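Local coordinates for PBP5 (Haemophilus influenzae, PDB 3A3J), which removes the C-terminal D-alanine from peptidoglycan precursor peptides, acting as a serine-type D,D-carboxypeptidase of the bacterial cell wall, at residues Arg93-Val98 / Asp102-Leu107; Met40-Val45 / Pro116-Thr121; Val88-Arg93 / Lys175-Asn180. All coordinates share one frame; numbering follows the deposited sequence.

Contact 1: Arg93-Val98 / Asp102-Leu107; sequences RGVIVV and DATVAL
With V95 CG1 trans to its own backbone N (chi1 171°), the other methyl, CG2, stands beside that N and faces A103, T104 and L107. T104 OG1 lies between backbone N and carbonyl carbon (chi1 66°), bonded back to N101 O, which leaves CG2 beside the backbone N and facing V95. V95 CG2 fills the centre of the contact, 3.7 Å from A103 CB, 3.7 Å from T104 CG2 and 3.6 Å from L107 CD1. V95 and T104 meet at roughly a right angle, and the second valine methyl, CG1, also lies 4.0 Å from T104 CG2. The two helices form an alpha-alpha hairpin: 88-98 and 101-112 run roughly antiparallel, at 146° with axes 8.7 Å apart, and the connection, S99 and G100 leading into N101 at the start of the second helix, carries the SxN motif of penicillin-recognising serine enzymes. V95 CA and A103 CA are 5.9 Å apart, a close approach consistent with the small alanine pointing at the valine. D102 OD1 accepts the N-H of A103 on its anti side; OD1 also takes M78 N, and OD2 takes L80 N, tying the carboxylate to the backbone of the loop around M78 and L80. The backbone carbonyl of I96 receives a hydrogen bond from K202 NZ, and V95 packs against K39 and S43.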
loop_
_atom_site.group_PDB
_atom_site.type_symbol
_atom_site.label_atom_id
_atom_site.label_comp_id
_atom_site.label_asym_id
_atom_site.label_seq_id
_atom_site.Cartn_x
_atom_site.Cartn_y
_atom_site.Cartn_z
ATOM N N ARG A 93 4.067 -17.568 3.337
ATOM C CA ARG A 93 5.492 -17.235 3.283
ATOM C C ARG A 93 5.994 -17.516 1.881
ATOM O O ARG A 93 6.659 -16.661 1.272
ATOM C CB ARG A 93 6.272 -17.969 4.414
ATOM C CG ARG A 93 7.785 -17.750 4.500
ATOM C CD ARG A 93 8.246 -17.332 5.950
ATOM N NE ARG A 93 7.433 -18.010 6.899
ATOM C CZ ARG A 93 7.005 -17.502 8.032
ATOM N NH1 ARG A 93 7.319 -16.272 8.427
ATOM N NH2 ARG A 93 6.233 -18.245 8.738
ATOM N N GLY A 94 5.604 -18.640 1.273
ATOM C CA GLY A 94 6.129 -18.923 -0.059
ATOM C C GLY A 94 5.647 -17.968 -1.135
ATOM O O GLY A 94 6.368 -17.681 -2.102
ATOM N N VAL A 95 4.361 -17.591 -1.084
ATOM C CA VAL A 95 3.842 -16.541 -1.978
ATOM C C VAL A 95 4.599 -15.207 -1.740
ATOM O O VAL A 95 5.008 -14.568 -2.663
ATOM C CB VAL A 95 2.332 -16.242 -1.639
ATOM C CG1 VAL A 95 1.854 -14.997 -2.419
ATOM C CG2 VAL A 95 1.464 -17.511 -1.912
ATOM N N ILE A 96 4.682 -14.795 -0.483
ATOM C CA ILE A 96 5.285 -13.511 -0.138
ATOM C C ILE A 96 6.812 -13.430 -0.417
ATOM O O ILE A 96 7.210 -12.602 -1.192
ATOM C CB ILE A 96 5.055 -13.181 1.296
ATOM C CG1 ILE A 96 3.589 -12.720 1.510
ATOM C CG2 ILE A 96 6.076 -12.064 1.709
ATOM C CD1 ILE A 96 3.246 -12.713 3.017
ATOM N N VAL A 97 7.617 -14.363 0.113
ATOM C CA VAL A 97 9.114 -14.344 -0.096
ATOM C C VAL A 97 9.568 -14.783 -1.477
ATOM O O VAL A 97 10.407 -14.101 -2.085
ATOM C CB VAL A 97 9.798 -15.117 1.025
ATOM C CG1 VAL A 97 11.352 -14.967 0.972
ATOM C CG2 VAL A 97 9.224 -14.597 2.361
ATOM N N VAL A 98 8.995 -15.855 -2.044
ATOM C CA VAL A 98 9.526 -16.332 -3.321
ATOM C C VAL A 98 8.535 -16.388 -4.442
ATOM O O VAL A 98 8.779 -17.064 -5.415
ATOM C CB VAL A 98 10.223 -17.769 -3.189
ATOM C CG1 VAL A 98 11.369 -17.689 -2.163
ATOM C CG2 VAL A 98 9.228 -18.781 -2.717
ATOM N N ASP A 102 2.592 -22.133 -7.366
ATOM C CA ASP A 102 1.920 -23.308 -6.863
ATOM C C ASP A 102 1.331 -22.938 -5.519
ATOM O O ASP A 102 0.170 -23.272 -5.234
ATOM C CB ASP A 102 2.907 -24.528 -6.759
ATOM C CG ASP A 102 4.250 -24.178 -6.060
ATOM O OD1 ASP A 102 4.454 -23.014 -5.562
ATOM O OD2 ASP A 102 5.105 -25.102 -6.013
ATOM N N ALA A 103 2.078 -22.199 -4.703
ATOM C CA ALA A 103 1.513 -21.759 -3.397
ATOM C C ALA A 103 0.295 -20.877 -3.536
ATOM O O ALA A 103 -0.550 -20.928 -2.665
ATOM C CB ALA A 103 2.529 -20.999 -2.585
ATOM N N THR A 104 0.198 -20.054 -4.590
ATOM C CA THR A 104 -0.937 -19.183 -4.651
ATOM C C THR A 104 -2.254 -19.968 -5.012
ATOM O O THR A 104 -3.384 -19.649 -4.525
ATOM C CB THR A 104 -0.758 -18.074 -5.648
ATOM O OG1 THR A 104 -0.706 -18.634 -6.933
ATOM C CG2 THR A 104 0.491 -17.293 -5.429
ATOM N N VAL A 105 -2.115 -20.941 -5.912
ATOM C CA VAL A 105 -3.226 -21.800 -6.267
ATOM C C VAL A 105 -3.647 -22.584 -5.031
ATOM O O VAL A 105 -4.849 -22.607 -4.692
ATOM C CB VAL A 105 -2.831 -22.730 -7.407
ATOM C CG1 VAL A 105 -3.830 -23.880 -7.506
ATOM C CG2 VAL A 105 -2.801 -21.905 -8.709
ATOM N N ALA A 106 -2.675 -23.175 -4.314
ATOM C CA ALA A 106 -3.029 -23.861 -3.100
ATOM C C ALA A 106 -3.829 -22.966 -2.144
ATOM O O ALA A 106 -4.819 -23.451 -1.508
ATOM C CB ALA A 106 -1.845 -24.390 -2.390
ATOM N N LEU A 107 -3.361 -21.725 -1.936
ATOM C CA LEU A 107 -4.110 -20.796 -1.032
ATOM C C LEU A 107 -5.481 -20.371 -1.587
ATOM O O LEU A 107 -6.440 -20.331 -0.869
ATOM C CB LEU A 107 -3.303 -19.548 -0.669
ATOM C CG LEU A 107 -2.180 -19.838 0.313
ATOM C CD1 LEU A 107 -1.051 -18.745 0.270
ATOM C CD2 LEU A 107 -2.695 -20.091 1.708
#

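Contact 2: Met40-Val45 / Pro116-Thr121; sequences MMTSYV and PNFVET
Helix 38-51, whose first turn carries K39, the lysine of the SxxK motif, three residues after the nucleophile S36, presents T42 and V45 to F118 and T121 of helix 115-128 in the helical part of the penicillin-recognising fold. The two helices cross almost perpendicularly, at 91° with axes 10.2 Å apart, and F118 reaches across toward helix 38-51. Its CG is anti to the backbone N (chi1 177°), which sends the ring straight out toward the other helix. V45 comes from the opposite direction and meets the far end of the ring obliquely: CG1 lies 3.3 Å from F118 CE1, a snug fit, and CB is 3.7 Å from F118 CZ. T42 crosses the phenylalanine at about a right angle, its CG2 3.7 Å from F118 CZ, and approaches from the other side of the ring plane to V45, so the ring tip is held between two methyls. In the plane of the ring, the carbonyl oxygen T42 O faces its edge. One turn after F118, T121 CG2 touches V45 CG1 at 3.6 Å. A108, I111 and S112 of helix 101-112 also pack on F118, while M122 and Y125 continue the seam beside T42 and V45. T42 OG1 is occupied by a hydrogen bond to P139 O, and the methyl is what meets the ring. Across the two segments the attraction is therefore essentially dispersive, depending on close shape fit, with perhaps a small electrostatic gain where ring hydrogens face a carbonyl oxygen.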
loop_
_atom_site.group_PDB
_atom_site.type_symbol
_atom_site.label_atom_id
_atom_site.label_comp_id
_atom_site.label_asym_id
_atom_site.label_seq_id
_atom_site.Cartn_x
_atom_site.Cartn_y
_atom_site.Cartn_z
ATOM N N MET A 40 0.801 -9.472 -4.404
ATOM C CA MET A 40 0.486 -8.541 -3.297
ATOM C C MET A 40 -1.033 -8.563 -2.954
ATOM O O MET A 40 -1.384 -8.687 -1.811
ATOM C CB MET A 40 0.891 -7.086 -3.727
ATOM C CG MET A 40 2.402 -6.845 -3.457
ATOM S SD MET A 40 2.957 -5.359 -4.236
ATOM C CE MET A 40 1.758 -4.014 -3.925
ATOM N N MET A 41 -1.887 -8.463 -3.966
ATOM C CA MET A 41 -3.364 -8.611 -3.742
ATOM C C MET A 41 -3.715 -9.989 -3.177
ATOM O O MET A 41 -4.410 -10.136 -2.151
ATOM C CB MET A 41 -4.169 -8.317 -5.022
ATOM C CG MET A 41 -5.758 -8.251 -4.761
ATOM S SD MET A 41 -6.207 -7.226 -3.324
ATOM C CE MET A 41 -6.368 -5.732 -4.213
ATOM N N THR A 42 -3.156 -11.026 -3.787
ATOM C CA THR A 42 -3.353 -12.404 -3.222
ATOM C C THR A 42 -3.012 -12.492 -1.752
ATOM O O THR A 42 -3.758 -13.070 -0.939
ATOM C CB THR A 42 -2.526 -13.490 -4.011
ATOM O OG1 THR A 42 -2.911 -13.472 -5.393
ATOM C CG2 THR A 42 -2.759 -14.871 -3.410
ATOM N N SER A 43 -1.840 -11.960 -1.371
ATOM C CA SER A 43 -1.470 -11.953 0.073
ATOM C C SER A 43 -2.364 -11.028 0.914
ATOM O O SER A 43 -2.549 -11.255 2.102
ATOM C CB SER A 43 -0.007 -11.453 0.190
ATOM O OG SER A 43 0.724 -12.111 -0.904
ATOM N N TYR A 44 -2.841 -9.948 0.314
ATOM C CA TYR A 44 -3.839 -9.094 0.989
ATOM C C TYR A 44 -5.089 -9.956 1.390
ATOM O O TYR A 44 -5.399 -10.113 2.594
ATOM C CB TYR A 44 -4.233 -7.863 0.135
ATOM C CG TYR A 44 -5.106 -6.903 0.979
ATOM C CD1 TYR A 44 -4.506 -5.932 1.806
ATOM C CD2 TYR A 44 -6.493 -7.058 1.052
ATOM C CE1 TYR A 44 -5.286 -5.074 2.632
ATOM C CE2 TYR A 44 -7.297 -6.206 1.856
ATOM C CZ TYR A 44 -6.675 -5.204 2.631
ATOM O OH TYR A 44 -7.405 -4.363 3.433
ATOM N N VAL A 45 -5.694 -10.630 0.403
ATOM C CA VAL A 45 -6.845 -11.608 0.699
ATOM C C VAL A 45 -6.480 -12.591 1.799
ATOM O O VAL A 45 -7.159 -12.660 2.807
ATOM C CB VAL A 45 -7.271 -12.330 -0.587
ATOM C CG1 VAL A 45 -8.471 -13.275 -0.385
ATOM C CG2 VAL A 45 -7.639 -11.292 -1.603
ATOM N N PRO A 116 -11.254 -19.320 -9.669
ATOM C CA PRO A 116 -12.114 -18.210 -10.139
ATOM C C PRO A 116 -12.856 -17.489 -8.975
ATOM O O PRO A 116 -13.013 -16.280 -9.003
ATOM C CB PRO A 116 -13.079 -18.906 -11.130
ATOM C CG PRO A 116 -12.270 -20.070 -11.657
ATOM C CD PRO A 116 -11.505 -20.575 -10.417
ATOM N N ASN A 117 -13.264 -18.196 -7.939
ATOM C CA ASN A 117 -14.015 -17.513 -6.908
ATOM C C ASN A 117 -13.048 -16.635 -6.085
ATOM O O ASN A 117 -13.380 -15.495 -5.722
ATOM C CB ASN A 117 -14.714 -18.529 -6.028
ATOM C CG ASN A 117 -15.881 -19.237 -6.757
ATOM O OD1 ASN A 117 -16.327 -18.824 -7.849
ATOM N ND2 ASN A 117 -16.358 -20.305 -6.157
ATOM N N PHE A 118 -11.839 -17.154 -5.808
ATOM C CA PHE A 118 -10.856 -16.410 -5.044
ATOM C C PHE A 118 -10.495 -15.117 -5.730
ATOM O O PHE A 118 -10.336 -14.111 -5.081
ATOM C CB PHE A 118 -9.576 -17.224 -4.842
ATOM C CG PHE A 118 -8.496 -16.482 -4.113
ATOM C CD1 PHE A 118 -8.416 -16.542 -2.734
ATOM C CD2 PHE A 118 -7.535 -15.738 -4.822
ATOM C CE1 PHE A 118 -7.375 -15.896 -2.081
ATOM C CE2 PHE A 118 -6.512 -15.073 -4.178
ATOM C CZ PHE A 118 -6.429 -15.163 -2.813
ATOM N N VAL A 119 -10.356 -15.180 -7.036
ATOM C CA VAL A 119 -9.949 -14.078 -7.826
ATOM C C VAL A 119 -10.986 -12.944 -7.646
ATOM O O VAL A 119 -10.676 -11.750 -7.814
ATOM C CB VAL A 119 -9.866 -14.471 -9.326
ATOM C CG1 VAL A 119 -9.738 -13.274 -10.123
ATOM C CG2 VAL A 119 -8.643 -15.390 -9.646
ATOM N N GLU A 120 -12.239 -13.335 -7.342
ATOM C CA GLU A 120 -13.328 -12.393 -7.309
ATOM C C GLU A 120 -13.221 -11.583 -6.017
ATOM O O GLU A 120 -13.576 -10.409 -6.003
ATOM C CB GLU A 120 -14.662 -13.144 -7.427
ATOM C CG GLU A 120 -15.690 -12.322 -8.028
ATOM C CD GLU A 120 -15.175 -11.531 -9.243
ATOM O OE1 GLU A 120 -14.500 -12.087 -10.148
ATOM O OE2 GLU A 120 -15.505 -10.338 -9.301
ATOM N N THR A 121 -12.760 -12.229 -4.941
ATOM C CA THR A 121 -12.392 -11.529 -3.723
ATOM C C THR A 121 -11.251 -10.507 -3.939
ATOM O O THR A 121 -11.250 -9.422 -3.315
ATOM C CB THR A 121 -12.005 -12.512 -2.663
ATOM O OG1 THR A 121 -13.149 -13.293 -2.366
ATOM C CG2 THR A 121 -11.612 -11.817 -1.338
#

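Contact 3: Val88-Arg93 / Lys175-Asn180; sequences VADLNR and KDFTFN
One face of the F177 ring is covered by R93 CG, and the carboxylate of D90 lies at the edges of two rings, OD1 toward F177 and OD2 toward F179. R93 CG stands 3.7 Å from the F177 centroid and 23° off the ring normal, a CH-pi contact displaced toward the rim, with CD1 the nearest ring atom at 3.4 Å. D90 OD1 lies in the plane of F177 at its edge, 3.9 Å from CZ, while the backbone oxygen D90 O approaches CZ obliquely at 3.5 Å. The other carboxylate oxygen, OD2, meets the edge of F179, 3.7 Å from CE1, with carboxylate and ring planes 67° apart. Each carboxylate oxygen of D90 thus faces the hydrogen-bearing rim of a different ring, which probably favours the negative charge there. OD1 also accepts a hydrogen bond from a water, 3.2 Å from D90 OD1, which donates another to T178 O, 3.0 Å away, bridging helix and strand. The R93 chain bends at chi2 and chi3 after laying its CG on the ring, and its NH1 forms a salt bridge with E174 just before the strand. M78 packs beside both D90 and F177, and V86 beside F179. F177 and F179, two residues apart on an extended strand, both turn toward the helix. The arrangement is that of a two-stranded antiparallel hairpin, 176-179 with 182-185, laid by one side against the amino-terminal half of helix 88-98 at the protein surface.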
loop_
_atom_site.group_PDB
_atom_site.type_symbol
_atom_site.label_atom_id
_atom_site.label_comp_id
_atom_site.label_asym_id
_atom_site.label_seq_id
_atom_site.Cartn_x
_atom_site.Cartn_y
_atom_site.Cartn_z
ATOM N N VAL A 88 -0.760 -23.205 6.031
ATOM C CA VAL A 88 -1.078 -21.922 5.458
ATOM C C VAL A 88 0.121 -20.966 5.702
ATOM O O VAL A 88 0.511 -20.241 4.799
ATOM C CB VAL A 88 -2.375 -21.388 6.104
ATOM C CG1 VAL A 88 -2.459 -19.886 6.013
ATOM C CG2 VAL A 88 -3.630 -22.051 5.458
ATOM N N ALA A 89 0.742 -21.021 6.875
ATOM C CA ALA A 89 1.997 -20.210 7.140
ATOM C C ALA A 89 3.045 -20.458 6.046
ATOM O O ALA A 89 3.523 -19.527 5.410
ATOM C CB ALA A 89 2.578 -20.581 8.498
ATOM N N ASP A 90 3.354 -21.721 5.742
ATOM C CA ASP A 90 4.357 -21.968 4.691
ATOM C C ASP A 90 3.894 -21.469 3.405
ATOM O O ASP A 90 4.674 -20.876 2.636
ATOM C CB ASP A 90 4.715 -23.471 4.520
ATOM C CG ASP A 90 5.666 -23.958 5.615
ATOM O OD1 ASP A 90 6.357 -23.082 6.136
ATOM O OD2 ASP A 90 5.756 -25.168 5.952
ATOM N N LEU A 91 2.619 -21.700 3.099
ATOM C CA LEU A 91 2.153 -21.316 1.771
ATOM C C LEU A 91 2.260 -19.801 1.548
ATOM O O LEU A 91 2.665 -19.336 0.536
ATOM C CB LEU A 91 0.718 -21.814 1.544
ATOM C CG LEU A 91 0.496 -23.346 1.462
ATOM C CD1 LEU A 91 -0.997 -23.590 1.446
ATOM C CD2 LEU A 91 1.136 -23.772 0.148
ATOM N N ASN A 92 1.777 -19.059 2.508
ATOM C CA ASN A 92 1.770 -17.606 2.481
ATOM C C ASN A 92 3.223 -17.034 2.459
ATOM O O ASN A 92 3.588 -16.232 1.578
ATOM C CB ASN A 92 1.038 -17.145 3.742
ATOM C CG ASN A 92 0.561 -15.710 3.628
ATOM O OD1 ASN A 92 0.526 -15.034 4.625
ATOM N ND2 ASN A 92 0.304 -15.223 2.411
ATOM N N ARG A 93 4.067 -17.568 3.337
ATOM C CA ARG A 93 5.492 -17.235 3.283
ATOM C C ARG A 93 5.994 -17.516 1.881
ATOM O O ARG A 93 6.659 -16.661 1.272
ATOM C CB ARG A 93 6.272 -17.969 4.414
ATOM C CG ARG A 93 7.785 -17.750 4.500
ATOM C CD ARG A 93 8.246 -17.332 5.950
ATOM N NE ARG A 93 7.433 -18.010 6.899
ATOM C CZ ARG A 93 7.005 -17.502 8.032
ATOM N NH1 ARG A 93 7.319 -16.272 8.427
ATOM N NH2 ARG A 93 6.233 -18.245 8.738
ATOM N N LYS A 175 14.634 -12.561 3.889
ATOM C CA LYS A 175 15.616 -12.553 2.767
ATOM C C LYS A 175 15.661 -13.852 1.932
ATOM O O LYS A 175 16.070 -13.841 0.762
ATOM C CB LYS A 175 17.026 -12.211 3.316
ATOM C CG LYS A 175 17.193 -10.655 3.681
ATOM C CD LYS A 175 18.675 -10.219 3.627
ATOM C CE LYS A 175 19.137 -9.333 4.764
ATOM N NZ LYS A 175 18.229 -8.252 5.001
ATOM N N ASP A 176 15.199 -14.943 2.528
ATOM C CA ASP A 176 15.110 -16.262 1.836
ATOM C C ASP A 176 14.054 -17.141 2.481
ATOM O O ASP A 176 13.518 -16.788 3.525
ATOM C CB ASP A 176 16.477 -16.985 1.800
ATOM C CG ASP A 176 17.084 -17.137 3.173
ATOM O OD1 ASP A 176 16.457 -17.729 4.045
ATOM O OD2 ASP A 176 18.195 -16.607 3.418
ATOM N N PHE A 177 13.774 -18.304 1.891
ATOM C CA PHE A 177 12.772 -19.198 2.522
ATOM C C PHE A 177 13.155 -20.589 2.096
ATOM O O PHE A 177 13.373 -20.857 0.915
ATOM C CB PHE A 177 11.348 -18.869 1.982
ATOM C CG PHE A 177 10.242 -19.880 2.363
ATOM C CD1 PHE A 177 10.021 -20.237 3.675
ATOM C CD2 PHE A 177 9.361 -20.362 1.406
ATOM C CE1 PHE A 177 8.997 -21.110 4.001
ATOM C CE2 PHE A 177 8.284 -21.223 1.762
ATOM C CZ PHE A 177 8.095 -21.546 3.042
ATOM N N THR A 178 13.158 -21.488 3.041
ATOM C CA THR A 178 13.503 -22.839 2.699
ATOM C C THR A 178 12.252 -23.753 2.782
ATOM O O THR A 178 11.575 -23.750 3.750
ATOM C CB THR A 178 14.641 -23.290 3.663
ATOM O OG1 THR A 178 15.787 -22.472 3.406
ATOM C CG2 THR A 178 15.014 -24.782 3.486
ATOM N N PHE A 179 12.004 -24.583 1.791
ATOM C CA PHE A 179 10.877 -25.496 1.912
ATOM C C PHE A 179 11.143 -26.694 1.045
ATOM O O PHE A 179 11.712 -26.581 -0.062
ATOM C CB PHE A 179 9.542 -24.808 1.452
ATOM C CG PHE A 179 8.346 -25.721 1.506
ATOM C CD1 PHE A 179 7.683 -25.937 2.685
ATOM C CD2 PHE A 179 7.956 -26.464 0.366
ATOM C CE1 PHE A 179 6.594 -26.870 2.762
ATOM C CE2 PHE A 179 6.846 -27.366 0.437
ATOM C CZ PHE A 179 6.188 -27.557 1.651
ATOM N N ASN A 180 10.647 -27.850 1.476
ATOM C CA ASN A 180 10.911 -29.049 0.696
ATOM C C ASN A 180 12.390 -29.104 0.323
ATOM O O ASN A 180 12.747 -29.361 -0.821
ATOM C CB ASN A 180 10.072 -29.050 -0.562
ATOM C CG ASN A 180 9.920 -30.478 -1.151
ATOM O OD1 ASN A 180 10.220 -31.440 -0.462
ATOM N ND2 ASN A 180 9.526 -30.594 -2.412
HETATM O O HOH W 1 9.400 -24.012 5.792
#

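Overall arrangement
Helix 88-98 links contacts 1 and 3, whose centres lie 8 Å apart and which share R93: one side of it meets helix 101-112, another the strand 176-179. G94 CA comes within 3.6 Å of F177 CE2, and A103 CB within 3.5 Å of L91 O. Contact 2 adds helix 38-51, which touches contact 1 through V95 CG1 and S43 OG, 3.5 Å apart; the centres are 12 Å apart. Contacts 2 and 3 do not touch. The active site lies nearest contact 1, with the V95 side chain about 4 Å from that of K39 and the T42 side chain of contact 2 about 5 Å from it, whereas in contact 3 the F177 side chain is about 10 Å from that of S99.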